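Local coordinates for hypothetical protein (Parabacteroides merdae, PDB 4OO3) that is a putative oxidoreductase that probably binds a nicotinamide adenine dinucleotide cofactor in its Rossmann-fold domain, its substrate and precise reaction being unknown, at residues Q235-R240 against Y292-V297; S164-V169 against M363-A368; Y104-L109 against F135-Q140; L342-V347 against A353-D358. All coordinates share one frame; numbering follows the deposited sequence.

Contact 1: residues Q235-R240 against Y292-V297; sequences QIIDYR and YKIKGV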
loop_
_atom_site.group_PDB
_atom_site.type_symbol
_atom_site.label_atom_id
_atom_site.label_comp_id
_atom_site.label_asym_id
_atom_site.label_seq_id
_atom_site.Cartn_x
_atom_site.Cartn_y
_atom_site.Cartn_z
ATOM N N GLN A 235 17.448 -3.684 -5.695
ATOM C CA GLN A 235 18.577 -2.927 -5.152
ATOM C C GLN A 235 18.272 -2.523 -3.714
ATOM O O GLN A 235 17.178 -2.032 -3.419
ATOM C CB GLN A 235 18.845 -1.674 -5.984
ATOM C CG GLN A 235 19.194 -1.956 -7.438
ATOM C CD GLN A 235 19.347 -0.686 -8.244
ATOM O OE1 GLN A 235 19.915 0.294 -7.772
ATOM N NE2 GLN A 235 18.830 -0.692 -9.466
ATOM N N ILE A 236 19.248 -2.731 -2.830
ATOM C CA ILE A 236 19.134 -2.356 -1.426
ATOM C C ILE A 236 19.291 -0.851 -1.316
ATOM O O ILE A 236 20.312 -0.314 -1.721
ATOM C CB ILE A 236 20.214 -3.054 -0.573
ATOM C CG1 ILE A 236 20.010 -4.575 -0.625
ATOM C CG2 ILE A 236 20.185 -2.546 0.864
ATOM C CD1 ILE A 236 20.993 -5.377 0.193
ATOM N N ILE A 237 18.279 -0.167 -0.789
ATOM C CA ILE A 237 18.342 1.285 -0.612
ATOM C C ILE A 237 18.798 1.583 0.816
ATOM O O ILE A 237 18.154 1.147 1.777
ATOM C CB ILE A 237 16.973 1.962 -0.855
ATOM C CG1 ILE A 237 16.341 1.519 -2.191
ATOM C CG2 ILE A 237 17.102 3.482 -0.797
ATOM C CD1 ILE A 237 17.120 1.902 -3.432
ATOM N N ASP A 238 19.913 2.302 0.952
ATOM C CA ASP A 238 20.402 2.748 2.251
ATOM C C ASP A 238 19.854 4.150 2.485
ATOM O O ASP A 238 20.304 5.108 1.862
ATOM C CB ASP A 238 21.936 2.755 2.281
ATOM C CG ASP A 238 22.506 3.171 3.640
ATOM O OD1 ASP A 238 21.734 3.548 4.551
ATOM O OD2 ASP A 238 23.744 3.130 3.793
ATOM N N TYR A 239 18.888 4.275 3.390
ATOM C CA TYR A 239 18.179 5.541 3.549
ATOM C C TYR A 239 19.079 6.637 4.120
ATOM O O TYR A 239 18.824 7.821 3.914
ATOM C CB TYR A 239 16.886 5.362 4.367
ATOM C CG TYR A 239 17.050 5.242 5.864
ATOM C CD1 TYR A 239 17.226 6.373 6.649
ATOM C CD2 TYR A 239 17.005 4.003 6.499
ATOM C CE1 TYR A 239 17.379 6.277 8.016
ATOM C CE2 TYR A 239 17.148 3.899 7.868
ATOM C CZ TYR A 239 17.337 5.043 8.614
ATOM O OH TYR A 239 17.487 4.976 9.965
ATOM N N ARG A 240 20.141 6.238 4.814
ATOM C CA ARG A 240 21.130 7.191 5.322
ATOM C C ARG A 240 21.944 7.863 4.208
ATOM O O ARG A 240 22.431 8.981 4.384
ATOM C CB ARG A 240 22.066 6.502 6.318
ATOM C CG ARG A 240 21.350 5.996 7.560
ATOM C CD ARG A 240 22.327 5.505 8.613
ATOM N NE ARG A 240 21.649 4.907 9.764
ATOM C CZ ARG A 240 21.137 3.676 9.798
ATOM N NH1 ARG A 240 21.201 2.878 8.735
ATOM N NH2 ARG A 240 20.551 3.235 10.908
ATOM N N TYR A 292 11.698 14.041 -3.956
ATOM C CA TYR A 292 12.902 13.552 -3.318
ATOM C C TYR A 292 13.838 12.933 -4.340
ATOM O O TYR A 292 13.415 12.526 -5.426
ATOM C CB TYR A 292 12.556 12.523 -2.242
ATOM C CG TYR A 292 11.848 11.277 -2.751
ATOM C CD1 TYR A 292 10.482 11.285 -3.006
ATOM C CD2 TYR A 292 12.542 10.085 -2.954
ATOM C CE1 TYR A 292 9.830 10.147 -3.461
ATOM C CE2 TYR A 292 11.897 8.942 -3.407
ATOM C CZ TYR A 292 10.541 8.978 -3.658
ATOM O OH TYR A 292 9.884 7.850 -4.111
ATOM N N LYS A 293 15.112 12.863 -3.979
ATOM C CA LYS A 293 16.093 12.162 -4.789
ATOM C C LYS A 293 16.359 10.800 -4.173
ATOM O O LYS A 293 16.554 10.685 -2.960
ATOM C CB LYS A 293 17.380 12.972 -4.908
ATOM C CG LYS A 293 17.239 14.134 -5.872
ATOM C CD LYS A 293 18.497 14.972 -5.977
ATOM C CE LYS A 293 18.406 15.895 -7.184
ATOM N NZ LYS A 293 19.344 17.042 -7.095
ATOM N N ILE A 294 16.324 9.772 -5.016
ATOM C CA ILE A 294 16.663 8.417 -4.621
ATOM C C ILE A 294 17.804 7.955 -5.526
ATOM O O ILE A 294 17.615 7.770 -6.729
ATOM C CB ILE A 294 15.445 7.460 -4.675
ATOM C CG1 ILE A 294 15.914 6.002 -4.619
ATOM C CG2 ILE A 294 14.609 7.684 -5.926
ATOM C CD1 ILE A 294 14.830 5.020 -4.246
ATOM N N LYS A 295 18.989 7.798 -4.932
ATOM C CA LYS A 295 20.213 7.478 -5.662
ATOM C C LYS A 295 20.403 8.393 -6.864
ATOM O O LYS A 295 20.675 7.929 -7.972
ATOM C CB LYS A 295 20.225 6.008 -6.099
ATOM C CG LYS A 295 19.892 5.055 -4.967
ATOM C CD LYS A 295 20.762 3.813 -4.953
ATOM C CE LYS A 295 20.372 2.830 -6.036
ATOM N NZ LYS A 295 21.575 2.128 -6.557
ATOM N N GLY A 296 20.242 9.693 -6.636
ATOM C CA GLY A 296 20.488 10.704 -7.667
ATOM C C GLY A 296 19.304 10.981 -8.576
ATOM O O GLY A 296 19.328 11.954 -9.325
ATOM N N VAL A 297 18.268 10.140 -8.508
ATOM C CA VAL A 297 17.096 10.254 -9.379
ATOM C C VAL A 297 15.997 11.024 -8.663
ATOM O O VAL A 297 15.581 10.631 -7.580
ATOM C CB VAL A 297 16.550 8.861 -9.772
ATOM C CG1 VAL A 297 15.339 8.995 -10.688
ATOM C CG2 VAL A 297 17.637 8.036 -10.437
HETATM O O HOH W 1 21.554 1.220 -3.517
#

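Contact 2: residues S164-V169 against M363-A368; sequences STIPAV and MEKVSA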
loop_
_atom_site.group_PDB
_atom_site.type_symbol
_atom_site.label_atom_id
_atom_site.label_comp_id
_atom_site.label_asym_id
_atom_site.label_seq_id
_atom_site.Cartn_x
_atom_site.Cartn_y
_atom_site.Cartn_z
ATOM N N SER A 164 11.274 -1.489 -18.014
ATOM C CA SER A 164 12.325 -0.572 -17.582
ATOM C C SER A 164 13.691 -1.244 -17.476
ATOM O O SER A 164 14.718 -0.571 -17.556
ATOM C CB SER A 164 11.968 0.057 -16.237
ATOM O OG SER A 164 12.108 -0.870 -15.167
ATOM N N THR A 165 13.695 -2.565 -17.286
ATOM C CA THR A 165 14.929 -3.354 -17.240
ATOM C C THR A 165 15.426 -3.817 -18.617
ATOM O O THR A 165 16.441 -4.506 -18.694
ATOM C CB THR A 165 14.761 -4.609 -16.365
ATOM O OG1 THR A 165 13.692 -5.405 -16.882
ATOM C CG2 THR A 165 14.462 -4.232 -14.922
ATOM N N ILE A 166 14.726 -3.446 -19.689
ATOM C CA ILE A 166 15.136 -3.813 -21.051
ATOM C C ILE A 166 15.729 -2.587 -21.762
ATOM O O ILE A 166 14.990 -1.726 -22.237
ATOM C CB ILE A 166 13.957 -4.386 -21.868
ATOM C CG1 ILE A 166 13.306 -5.547 -21.109
ATOM C CG2 ILE A 166 14.440 -4.868 -23.228
ATOM C CD1 ILE A 166 12.040 -6.085 -21.744
ATOM N N PRO A 167 17.070 -2.506 -21.833
ATOM C CA PRO A 167 17.746 -1.338 -22.405
ATOM C C PRO A 167 17.294 -0.958 -23.821
ATOM O O PRO A 167 17.230 0.234 -24.152
ATOM C CB PRO A 167 19.213 -1.758 -22.424
ATOM C CG PRO A 167 19.341 -2.765 -21.339
ATOM C CD PRO A 167 18.029 -3.480 -21.281
ATOM N N ALA A 168 16.996 -1.966 -24.640
ATOM C CA ALA A 168 16.497 -1.737 -25.991
ATOM C C ALA A 168 15.189 -0.947 -25.987
ATOM O O ALA A 168 14.929 -0.154 -26.893
ATOM C CB ALA A 168 16.310 -3.064 -26.709
ATOM N N VAL A 169 14.374 -1.163 -24.960
ATOM C CA VAL A 169 13.091 -0.473 -24.830
ATOM C C VAL A 169 13.221 0.869 -24.095
ATOM O O VAL A 169 12.820 1.903 -24.617
ATOM C CB VAL A 169 12.074 -1.371 -24.090
ATOM C CG1 VAL A 169 10.736 -0.670 -23.948
ATOM C CG2 VAL A 169 11.909 -2.693 -24.824
HETATM N N MSE A 363 9.610 -7.436 -27.267
HETATM C CA MSE A 363 8.280 -7.896 -26.856
HETATM C C MSE A 363 8.157 -9.396 -26.919
HETATM O O MSE A 363 7.341 -9.981 -26.203
HETATM C CB MSE A 363 7.182 -7.247 -27.694
HETATM C CG MSE A 363 6.930 -5.796 -27.292
HETATM SE SE MSE A 363 6.514 -5.580 -25.372
HETATM C CE MSE A 363 4.829 -6.601 -25.301
ATOM N N GLU A 364 8.963 -10.042 -27.758
ATOM C CA GLU A 364 9.032 -11.501 -27.756
ATOM C C GLU A 364 9.384 -12.011 -26.351
ATOM O O GLU A 364 8.713 -12.892 -25.814
ATOM C CB GLU A 364 10.056 -11.989 -28.781
ATOM C CG GLU A 364 9.642 -11.721 -30.222
ATOM C CD GLU A 364 10.720 -12.067 -31.233
ATOM O OE1 GLU A 364 11.790 -12.579 -30.836
ATOM O OE2 GLU A 364 10.491 -11.821 -32.436
ATOM N N LYS A 365 10.425 -11.431 -25.764
ATOM C CA LYS A 365 10.843 -11.754 -24.398
ATOM C C LYS A 365 9.717 -11.469 -23.382
ATOM O O LYS A 365 9.460 -12.281 -22.496
ATOM C CB LYS A 365 12.156 -11.004 -24.066
ATOM C CG LYS A 365 12.322 -10.432 -22.656
ATOM C CD LYS A 365 12.597 -11.495 -21.596
ATOM C CE LYS A 365 13.357 -10.919 -20.406
ATOM N NZ LYS A 365 12.795 -9.624 -19.924
ATOM N N VAL A 366 9.037 -10.334 -23.542
ATOM C CA VAL A 366 7.961 -9.914 -22.630
ATOM C C VAL A 366 6.722 -10.815 -22.729
ATOM O O VAL A 366 6.075 -11.094 -21.725
ATOM C CB VAL A 366 7.556 -8.441 -22.891
ATOM C CG1 VAL A 366 6.380 -8.024 -22.019
ATOM C CG2 VAL A 366 8.745 -7.517 -22.650
ATOM N N SER A 367 6.399 -11.251 -23.942
ATOM C CA SER A 367 5.284 -12.174 -24.187
ATOM C C SER A 367 5.514 -13.528 -23.536
ATOM O O SER A 367 4.566 -14.177 -23.106
ATOM C CB SER A 367 5.084 -12.385 -25.691
ATOM O OG SER A 367 4.852 -11.156 -26.345
ATOM N N ALA A 368 6.773 -13.956 -23.490
ATOM C CA ALA A 368 7.141 -15.175 -22.777
ATOM C C ALA A 368 6.774 -15.045 -21.301
ATOM O O ALA A 368 6.132 -15.929 -20.741
ATOM C CB ALA A 368 8.630 -15.462 -22.934
#

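Contact 3: residues Y104-L109 against F135-Q140; sequences YIKKTL and FAIAKQ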
loop_
_atom_site.group_PDB
_atom_site.type_symbol
_atom_site.label_atom_id
_atom_site.label_comp_id
_atom_site.label_asym_id
_atom_site.label_seq_id
_atom_site.Cartn_x
_atom_site.Cartn_y
_atom_site.Cartn_z
ATOM N N TYR A 104 1.989 -1.194 19.282
ATOM C CA TYR A 104 1.485 -2.563 19.206
ATOM C C TYR A 104 2.521 -3.492 18.588
ATOM O O TYR A 104 2.799 -4.570 19.109
ATOM C CB TYR A 104 0.245 -2.656 18.310
ATOM C CG TYR A 104 -1.054 -2.067 18.816
ATOM C CD1 TYR A 104 -1.248 -1.729 20.157
ATOM C CD2 TYR A 104 -2.120 -1.901 17.936
ATOM C CE1 TYR A 104 -2.463 -1.221 20.588
ATOM C CE2 TYR A 104 -3.328 -1.391 18.358
ATOM C CZ TYR A 104 -3.496 -1.055 19.682
ATOM O OH TYR A 104 -4.712 -0.550 20.074
ATOM N N ILE A 105 3.062 -3.082 17.446
ATOM C CA ILE A 105 4.034 -3.893 16.721
ATOM C C ILE A 105 5.264 -4.190 17.571
ATOM O O ILE A 105 5.717 -5.327 17.623
ATOM C CB ILE A 105 4.442 -3.234 15.380
ATOM C CG1 ILE A 105 3.277 -3.325 14.382
ATOM C CG2 ILE A 105 5.678 -3.908 14.794
ATOM C CD1 ILE A 105 3.490 -2.581 13.076
ATOM N N LYS A 106 5.806 -3.175 18.231
ATOM C CA LYS A 106 6.998 -3.367 19.052
ATOM C C LYS A 106 6.780 -4.416 20.157
ATOM O O LYS A 106 7.576 -5.344 20.315
ATOM C CB LYS A 106 7.451 -2.038 19.673
ATOM C CG LYS A 106 8.886 -2.079 20.170
ATOM C CD LYS A 106 9.130 -1.100 21.301
ATOM C CE LYS A 106 8.565 -1.604 22.620
ATOM N NZ LYS A 106 9.263 -0.973 23.776
ATOM N N LYS A 107 5.691 -4.276 20.906
ATOM C CA LYS A 107 5.428 -5.161 22.044
ATOM C C LYS A 107 5.161 -6.588 21.603
ATOM O O LYS A 107 5.491 -7.539 22.316
ATOM C CB LYS A 107 4.252 -4.653 22.869
ATOM C CG LYS A 107 4.467 -3.252 23.413
ATOM C CD LYS A 107 3.677 -3.020 24.682
ATOM C CE LYS A 107 4.379 -3.661 25.866
ATOM N NZ LYS A 107 3.547 -3.572 27.087
ATOM N N THR A 108 4.569 -6.733 20.422
ATOM C CA THR A 108 4.293 -8.049 19.871
ATOM C C THR A 108 5.587 -8.763 19.479
ATOM O O THR A 108 5.748 -9.948 19.750
ATOM C CB THR A 108 3.348 -7.947 18.665
ATOM O OG1 THR A 108 2.129 -7.315 19.072
ATOM C CG2 THR A 108 3.031 -9.309 18.124
ATOM N N LEU A 109 6.503 -8.043 18.843
ATOM C CA LEU A 109 7.782 -8.624 18.431
ATOM C C LEU A 109 8.642 -9.017 19.635
ATOM O O LEU A 109 9.248 -10.087 19.633
ATOM C CB LEU A 109 8.543 -7.657 17.522
ATOM C CG LEU A 109 7.899 -7.381 16.163
ATOM C CD1 LEU A 109 8.485 -6.115 15.555
ATOM C CD2 LEU A 109 8.066 -8.562 15.218
ATOM N N PHE A 135 12.347 -3.469 13.795
ATOM C CA PHE A 135 13.139 -4.274 12.870
ATOM C C PHE A 135 14.385 -4.858 13.532
ATOM O O PHE A 135 14.790 -5.976 13.214
ATOM C CB PHE A 135 13.493 -3.479 11.612
ATOM C CG PHE A 135 12.377 -3.432 10.598
ATOM C CD1 PHE A 135 11.890 -4.597 10.037
ATOM C CD2 PHE A 135 11.826 -2.231 10.204
ATOM C CE1 PHE A 135 10.869 -4.565 9.111
ATOM C CE2 PHE A 135 10.806 -2.191 9.273
ATOM C CZ PHE A 135 10.325 -3.360 8.726
ATOM N N ALA A 136 14.974 -4.115 14.467
ATOM C CA ALA A 136 16.117 -4.614 15.239
ATOM C C ALA A 136 15.700 -5.781 16.137
ATOM O O ALA A 136 16.406 -6.787 16.230
ATOM C CB ALA A 136 16.731 -3.498 16.068
ATOM N N ILE A 137 14.548 -5.651 16.788
ATOM C CA ILE A 137 14.025 -6.725 17.633
ATOM C C ILE A 137 13.683 -7.956 16.798
ATOM O O ILE A 137 14.003 -9.079 17.183
ATOM C CB ILE A 137 12.787 -6.273 18.428
ATOM C CG1 ILE A 137 13.178 -5.203 19.454
ATOM C CG2 ILE A 137 12.133 -7.455 19.139
ATOM C CD1 ILE A 137 12.011 -4.324 19.863
ATOM N N ALA A 138 13.038 -7.749 15.655
ATOM C CA ALA A 138 12.718 -8.855 14.764
ATOM C C ALA A 138 13.977 -9.645 14.380
ATOM O O ALA A 138 13.996 -10.875 14.455
ATOM C CB ALA A 138 12.014 -8.343 13.524
ATOM N N LYS A 139 15.021 -8.921 13.984
ATOM C CA LYS A 139 16.322 -9.499 13.625
ATOM C C LYS A 139 16.953 -10.256 14.798
ATOM O O LYS A 139 17.371 -11.399 14.651
ATOM C CB LYS A 139 17.255 -8.375 13.164
ATOM C CG LYS A 139 18.692 -8.761 12.833
ATOM C CD LYS A 139 18.854 -9.281 11.410
ATOM C CE LYS A 139 19.975 -8.556 10.670
ATOM N NZ LYS A 139 21.267 -8.544 11.413
ATOM N N GLN A 140 17.032 -9.592 15.949
ATOM C CA GLN A 140 17.562 -10.183 17.188
ATOM C C GLN A 140 16.834 -11.487 17.569
ATOM O O GLN A 140 17.455 -12.420 18.080
ATOM C CB GLN A 140 17.503 -9.133 18.324
ATOM C CG GLN A 140 17.154 -9.626 19.726
ATOM C CD GLN A 140 18.303 -10.323 20.435
ATOM O OE1 GLN A 140 19.457 -10.245 20.015
ATOM N NE2 GLN A 140 17.987 -11.005 21.529
#

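Contact 4: residues L342-V347 against A353-D358; sequences LFVEAV and AAYEKD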
loop_
_atom_site.group_PDB
_atom_site.type_symbol
_atom_site.label_atom_id
_atom_site.label_comp_id
_atom_site.label_asym_id
_atom_site.label_seq_id
_atom_site.Cartn_x
_atom_site.Cartn_y
_atom_site.Cartn_z
ATOM N N LEU A 342 -0.946 1.004 -19.779
ATOM C CA LEU A 342 0.481 1.301 -19.886
ATOM C C LEU A 342 0.841 1.704 -21.317
ATOM O O LEU A 342 0.352 1.105 -22.275
ATOM C CB LEU A 342 1.293 0.069 -19.459
ATOM C CG LEU A 342 2.824 0.102 -19.554
ATOM C CD1 LEU A 342 3.446 1.245 -18.762
ATOM C CD2 LEU A 342 3.373 -1.239 -19.083
ATOM N N PHE A 343 1.689 2.726 -21.448
ATOM C CA PHE A 343 2.169 3.192 -22.749
ATOM C C PHE A 343 3.695 3.310 -22.797
ATOM O O PHE A 343 4.335 3.632 -21.798
ATOM C CB PHE A 343 1.543 4.549 -23.089
ATOM C CG PHE A 343 0.045 4.514 -23.219
ATOM C CD1 PHE A 343 -0.763 4.588 -22.099
ATOM C CD2 PHE A 343 -0.555 4.408 -24.468
ATOM C CE1 PHE A 343 -2.140 4.547 -22.213
ATOM C CE2 PHE A 343 -1.937 4.373 -24.591
ATOM C CZ PHE A 343 -2.730 4.445 -23.463
ATOM N N VAL A 344 4.261 3.041 -23.973
ATOM C CA VAL A 344 5.672 3.274 -24.265
ATOM C C VAL A 344 5.768 4.456 -25.222
ATOM O O VAL A 344 5.206 4.418 -26.314
ATOM C CB VAL A 344 6.318 2.050 -24.950
ATOM C CG1 VAL A 344 7.765 2.346 -25.343
ATOM C CG2 VAL A 344 6.232 0.826 -24.049
ATOM N N GLU A 345 6.480 5.500 -24.814
ATOM C CA GLU A 345 6.586 6.719 -25.605
ATOM C C GLU A 345 8.047 7.022 -25.879
ATOM O O GLU A 345 8.807 7.309 -24.957
ATOM C CB GLU A 345 5.927 7.884 -24.864
ATOM C CG GLU A 345 4.573 7.527 -24.272
ATOM C CD GLU A 345 3.724 8.739 -23.916
ATOM O OE1 GLU A 345 4.271 9.860 -23.824
ATOM O OE2 GLU A 345 2.506 8.563 -23.729
ATOM N N ALA A 346 8.451 6.943 -27.140
ATOM C CA ALA A 346 9.839 7.198 -27.488
ATOM C C ALA A 346 10.172 8.652 -27.215
ATOM O O ALA A 346 9.310 9.527 -27.335
ATOM C CB ALA A 346 10.104 6.859 -28.942
ATOM N N VAL A 347 11.419 8.894 -26.825
ATOM C CA VAL A 347 11.925 10.245 -26.620
ATOM C C VAL A 347 12.087 10.896 -27.992
ATOM O O VAL A 347 12.421 10.219 -28.963
ATOM C CB VAL A 347 13.261 10.217 -25.839
ATOM C CG1 VAL A 347 13.968 11.566 -25.873
ATOM C CG2 VAL A 347 13.011 9.783 -24.398
ATOM N N ALA A 353 12.248 4.312 -36.688
ATOM C CA ALA A 353 12.187 3.083 -37.478
ATOM C C ALA A 353 12.969 1.952 -36.800
ATOM O O ALA A 353 12.457 0.843 -36.626
ATOM C CB ALA A 353 12.726 3.333 -38.880
ATOM N N ALA A 354 14.207 2.252 -36.415
ATOM C CA ALA A 354 15.082 1.284 -35.757
ATOM C C ALA A 354 14.612 0.957 -34.334
ATOM O O ALA A 354 14.790 -0.167 -33.851
ATOM C CB ALA A 354 16.511 1.810 -35.735
ATOM N N TYR A 355 14.025 1.942 -33.660
ATOM C CA TYR A 355 13.479 1.726 -32.324
ATOM C C TYR A 355 12.329 0.712 -32.372
ATOM O O TYR A 355 12.242 -0.166 -31.523
ATOM C CB TYR A 355 13.018 3.049 -31.691
ATOM C CG TYR A 355 12.482 2.875 -30.288
ATOM C CD1 TYR A 355 13.322 2.477 -29.253
ATOM C CD2 TYR A 355 11.139 3.086 -30.000
ATOM C CE1 TYR A 355 12.843 2.297 -27.972
ATOM C CE2 TYR A 355 10.648 2.909 -28.719
ATOM C CZ TYR A 355 11.505 2.511 -27.709
ATOM O OH TYR A 355 11.030 2.327 -26.436
ATOM N N GLU A 356 11.470 0.823 -33.381
ATOM C CA GLU A 356 10.316 -0.068 -33.509
ATOM C C GLU A 356 10.715 -1.538 -33.701
ATOM O O GLU A 356 9.978 -2.443 -33.290
ATOM C CB GLU A 356 9.412 0.394 -34.658
ATOM C CG GLU A 356 8.105 -0.382 -34.761
ATOM C CD GLU A 356 7.010 0.371 -35.494
ATOM O OE1 GLU A 356 7.194 1.565 -35.814
ATOM O OE2 GLU A 356 5.950 -0.238 -35.745
ATOM N N LYS A 357 11.876 -1.765 -34.312
ATOM C CA LYS A 357 12.397 -3.121 -34.504
ATOM C C LYS A 357 12.986 -3.695 -33.212
ATOM O O LYS A 357 12.836 -4.886 -32.934
ATOM C CB LYS A 357 13.443 -3.148 -35.621
ATOM C CG LYS A 357 12.913 -2.651 -36.959
ATOM C CD LYS A 357 13.634 -3.280 -38.143
ATOM C CE LYS A 357 15.137 -3.040 -38.099
ATOM N NZ LYS A 357 15.820 -3.555 -39.319
ATOM N N ASP A 358 13.659 -2.851 -32.430
ATOM C CA ASP A 358 14.140 -3.246 -31.098
ATOM C C ASP A 358 12.946 -3.555 -30.205
ATOM O O ASP A 358 12.974 -4.495 -29.409
ATOM C CB ASP A 358 14.975 -2.128 -30.456
ATOM C CG ASP A 358 16.273 -1.854 -31.202
ATOM O OD1 ASP A 358 16.988 -2.817 -31.550
ATOM O OD2 ASP A 358 16.578 -0.667 -31.437
#

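Contact 1: residues Q235-R240 against Y292-V297
Ile237 and Lys295 mark the nearest approach of the two backbones, with their CA atoms 8.2 Å apart. Residues 235-238 run as an extended chain into helix 239-242, whereas Ile294 to Val297 form a type I' turn, the tight reversal of a two-residue beta hairpin between strands 282-294 and 297-306. Gly296 suits this turn because its phi is positive. Beneath the turn, the CD1 methyls of Ile237 and Ile294 touch at 4.0 Å, the two branches crossing at about a right angle. Val227 of helix 220-231 packs on Ile294 and Ala425 of helix 419-439 on Ile237; such burial suits apolar residues, and the reach of CD1 suits isoleucine. Above them Lys295, folded by successive bends from chi2 onward, brings NZ to Gln235 OE1 at 2.8 Å. The donor lies almost in line with the amide C=O, at 168°. A water accepts weakly from the same NZ and donates to Ile236 O at 2.7 Å. With an alanine here instead of Gln235, the Lys295 ammonium would probably lose its amide acceptor and be freer to swing off the turn. A neutral amide thus receives the lysine charge, while the buried Ile237 and Ile294 meet under the polar pair.

Contact 2: residues S164-V169 against M363-A368
Ile166 sends its side chain toward helix 352-369 and meets Val366 there, the two CA atoms lying 9.5 Å apart. At the root, Ile166 CB is still 6.1 Å from Val366 CG2. The next atom, Ile166 CG1, is anti to the carbonyl carbon (chi1 -54°) and closes that gap to 5.2 Å. An extended chi2 of 173° then places CD1 3.7 Å from Val366 CG2, the methyl contact that joins the segments. In the C-terminal domain this links the short connection between helices 155-164 and 167-170 to the last turns of helix 352-369, where Ser362, one turn before Val366, also touches Ile166. Isoleucine suits its place because its longer branch, CG1-CD1, carries a methyl across to Val366, and valine offers a compact methyl from a buried helix face. The same CD1 has Lys365 NZ 4.1 Å away, a mere van der Waals neighbour. That ammonium is claimed by Glu162 through a salt bridge, so the bent lysine chain arches past the isoleucine to reach helix 155-164. Val169 N donates to Ile166 O at 2.8 Å, bracing the backbone turn from which the isoleucine projects.

Contact 3: residues Y104-L109 against F135-Q140
Within the Rossmann-fold domain, Lys106 and Leu109 of helix 98-110 pack against Ile137 and Ala138 of helix 125-140, two helices flanking the parallel sheet side by side. Their local axes come within 9.5 Å and run nearly parallel, at 16°. The backbones draw closest at Leu109 and Ala138, whose CA atoms are 6.2 Å apart; alanine suits this place because a bare methyl lets the neighbouring helix come in. Leu109 CD2 rests on that methyl, Ala138 CB, at 4.3 Å. Such parallel neighbours are what successive beta-alpha-beta crossovers produce: helix 98-110 joins strands 91-94 and 114-117, and helix 125-140 joins 114-117 to 145-147. Leu109 also reaches down to Val115 on the sheet, so a branched apolar residue there serves two surfaces at once. Ile137 meets Leu109 and Lys106 with its two branches. Its CG2, anti to the backbone N, lies against the root of the leucine, 3.9 Å from Leu109 CB and equally close to the carbonyl carbon of that residue. The longer arm, with CG1 anti to the carbonyl carbon (chi1 -67°), sets CD1 at 3.9 Å from Lys106 CG, the two side chains passing at a slant. Here lysine acts through its aliphatic stem, which also touches Leu130 and Cys134, while its NZ has a weak, long ion pair with Glu110. Along the first helix, Thr108 OG1 donates to Tyr104 O at 2.8 Å, on the opposite face of that carbonyl from Thr108 N.

Contact 4: residues L342-V347 against A353-D358
Tyr355 points its ring from helix 352-369 at strand 341-346, where Val344 and Ala346 receive it. With CG anti to the backbone N (chi1 -178°), the phenol extends away from its own helix, and its long axis bridges the space to the strand; Tyr355 CA and Ala346 CA remain 8.2 Å apart. A chi2 of 66° turns the ring so that Val344 approaches at its edge, near its plane. The valine's own chi1 of 176° sets CG1 toward the tyrosine hydroxyl, 3.4 Å from Tyr355 OH. Nearer the root of the phenol, Ala346 CB stands 4.0 Å from Tyr355 CE2, coming in obliquely. Both strand residues face the helix because they are two positions apart, whereas Glu345 between them turns away to a salt bridge with Arg331. The small alanine makes room for the ring, and valine, which also touches Leu163 and Leu328, supplies a methyl at its far end. Ala326 of strand 326-332 packs on the same tyrosine. Tyrosine suits this seam between strand and helix on two counts: its ring carbons pack on Val344 and Ala346, while its buried hydroxyl is satisfied by a hydrogen bond to Val169 O, in the short helix 167-170.

In the fold
Contact 3 comes first along the chain and belongs to the Rossmann-fold domain, the probable nucleotide-binding part; the other three fall in the C-terminal domain. Contacts 3 and 4 lie on opposite sides of the chain's centre, 47 Å apart between centres. Contacts 2 and 4 are close neighbours, with centres 11 Å apart, because both use helix 352-369: Tyr355 of contact 4 reaches a carbonyl in segment 164-169. Both segments of contacts 1 and 4 fall in the chain between the two halves of contact 2. Contacts 1 and 4 join a loop and a helix to the same mixed sheet, 28 Å apart between centres. Contact 1 lies 25 Å, between centres, from both contacts 2 and 3.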